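Local coordinates for diguanylate cyclase/phosphodiesterase-domain containing protein (Thermotoga maritima MSB8, PDB 6KHU) that is a putative diguanylate cyclase of the GGDEF family, with a degenerate signature motif, that may act in cyclic-di-GMP signalling, at residues I32-T37 with D125-V130. Residues are numbered along the deposited sequence; the frame is centred on the assembly and turned at random.
Sequences IFFVKT and DLEKAV
F34 lies opposite L126 and K36 opposite V130, where strand 32-37 and helical segment 125-130 run at 34° to each other, their axes 8.5 Å apart at the nearest. The phenylalanine ring carries the contact. L126 sets its CB almost on the ring normal, 3.7 Å from the centroid of F34, a CH-pi contact over the face. CG of F34, anti to the carbonyl carbon (chi1 -89°), brings the ring up to the helix, and chi2 of 38° turns one face to L126 CB. Leucine suits the opposing place because its branch reaches further along the strand: L126 CD1 meets I32 CG2 at 3.5 Å. At the ring's edge, near its plane, sits V130 CG2, while V130 CG1 packs 4.0 Å from F34 CB; a compact beta-branched residue thus fills the angle between F34 and K36. With an alanine at F34, L126 CB would probably lose the face it rests on, leaving a gap between strand and helix. K36 contributes its methylenes: CD comes within 3.3 Å of V130 O before the extended chain carries the amine away, and the same carbonyl accepts a hydrogen bond from K38 NZ. E127 brushes the ring with CG, 4.1 Å from F34 CE2; its OE1 forms a salt bridge with K128 NZ, and OE2 hydrogen-bonds the OH of Y69, whose ring also meets F34. Strand 30-37 is hydrogen-bonded between strands 73-79 and 105-112 in the central sheet, consistent with a GGDEF-type alpha/beta fold; F33 and V35 face away from this helix, and V35 packs on I51 of helix 41-57. Contact across the pair rests on apolar side chains: between the two segments shape and burial do the work, while K38 and Y69 add hydrogen bonds to helix 119-130 at the margins.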
# COMPACT_ATOMS: atom_id res chain seq x y z
N ILE A 32 -4.45 -0.91 4.52
CA ILE A 32 -3.92 -0.07 3.44
C ILE A 32 -2.53 0.40 3.84
O ILE A 32 -2.34 0.91 4.95
CB ILE A 32 -4.84 1.14 3.17
CG1 ILE A 32 -6.26 0.68 2.84
CG2 ILE A 32 -4.27 1.99 2.04
CD1 ILE A 32 -7.27 1.82 2.79
N PHE A 33 -1.57 0.26 2.93
CA PHE A 33 -0.22 0.77 3.14
C PHE A 33 0.07 1.83 2.09
O PHE A 33 -0.28 1.65 0.91
CB PHE A 33 0.86 -0.35 3.04
CG PHE A 33 0.70 -1.47 4.04
CD1 PHE A 33 -0.22 -2.48 3.84
CD2 PHE A 33 1.52 -1.54 5.16
CE1 PHE A 33 -0.35 -3.51 4.74
CE2 PHE A 33 1.39 -2.57 6.07
CZ PHE A 33 0.44 -3.56 5.86
N PHE A 34 0.71 2.93 2.51
CA PHE A 34 1.26 3.94 1.61
C PHE A 34 2.78 3.96 1.73
O PHE A 34 3.31 3.96 2.85
CB PHE A 34 0.73 5.34 1.94
CG PHE A 34 -0.55 5.71 1.24
CD1 PHE A 34 -1.55 4.77 1.04
CD2 PHE A 34 -0.75 7.02 0.80
CE1 PHE A 34 -2.75 5.12 0.41
CE2 PHE A 34 -1.94 7.39 0.17
CZ PHE A 34 -2.94 6.44 -0.03
N VAL A 35 3.48 4.02 0.59
CA VAL A 35 4.93 4.20 0.57
C VAL A 35 5.25 5.36 -0.38
O VAL A 35 4.92 5.30 -1.57
CB VAL A 35 5.67 2.93 0.12
CG1 VAL A 35 7.18 3.19 0.04
CG2 VAL A 35 5.39 1.78 1.09
N LYS A 36 5.86 6.42 0.15
CA LYS A 36 6.30 7.54 -0.66
C LYS A 36 7.82 7.52 -0.76
O LYS A 36 8.51 7.47 0.27
CB LYS A 36 5.83 8.88 -0.07
CG LYS A 36 6.35 10.08 -0.86
CD LYS A 36 5.60 11.37 -0.52
CE LYS A 36 6.26 12.56 -1.21
NZ LYS A 36 5.57 13.85 -0.93
N THR A 37 8.34 7.55 -1.98
CA THR A 37 9.78 7.61 -2.21
C THR A 37 10.23 9.06 -2.23
O THR A 37 9.58 9.92 -2.84
CB THR A 37 10.18 6.95 -3.53
OG1 THR A 37 9.45 7.57 -4.61
CG2 THR A 37 9.87 5.49 -3.50
N ASP A 125 -5.58 10.75 5.74
CA ASP A 125 -4.60 10.57 6.80
C ASP A 125 -3.33 9.91 6.28
O ASP A 125 -2.22 10.26 6.70
CB ASP A 125 -5.19 9.73 7.93
CG ASP A 125 -6.18 10.50 8.79
OD1 ASP A 125 -6.27 11.73 8.63
OD2 ASP A 125 -6.87 9.87 9.63
N LEU A 126 -3.46 8.93 5.38
CA LEU A 126 -2.28 8.25 4.87
C LEU A 126 -1.42 9.20 4.04
O LEU A 126 -0.19 9.20 4.18
CB LEU A 126 -2.69 7.04 4.03
CG LEU A 126 -3.04 5.80 4.86
CD1 LEU A 126 -3.98 4.88 4.08
CD2 LEU A 126 -1.77 5.06 5.33
N GLU A 127 -2.06 10.01 3.19
CA GLU A 127 -1.36 11.07 2.45
C GLU A 127 -0.52 11.95 3.38
O GLU A 127 0.67 12.17 3.14
CB GLU A 127 -2.38 11.94 1.71
CG GLU A 127 -2.94 11.31 0.45
CD GLU A 127 -3.96 12.20 -0.25
OE1 GLU A 127 -4.24 13.32 0.24
OE2 GLU A 127 -4.48 11.77 -1.30
N LYS A 128 -1.15 12.49 4.43
CA LYS A 128 -0.42 13.35 5.36
C LYS A 128 0.74 12.61 6.00
O LYS A 128 1.82 13.19 6.20
CB LYS A 128 -1.34 13.89 6.46
CG LYS A 128 -2.67 14.51 6.05
CD LYS A 128 -2.62 15.25 4.72
CE LYS A 128 -3.89 14.96 3.91
NZ LYS A 128 -3.77 15.28 2.46
N ALA A 129 0.54 11.33 6.34
CA ALA A 129 1.55 10.61 7.13
C ALA A 129 2.84 10.36 6.34
O ALA A 129 3.91 10.23 6.95
CB ALA A 129 0.97 9.30 7.62
N VAL A 130 2.78 10.28 5.01
CA VAL A 130 3.96 9.99 4.20
C VAL A 130 4.45 11.22 3.45
O VAL A 130 5.49 11.13 2.77
CB VAL A 130 3.70 8.84 3.21
CG1 VAL A 130 3.37 7.54 3.95
CG2 VAL A 130 2.59 9.20 2.23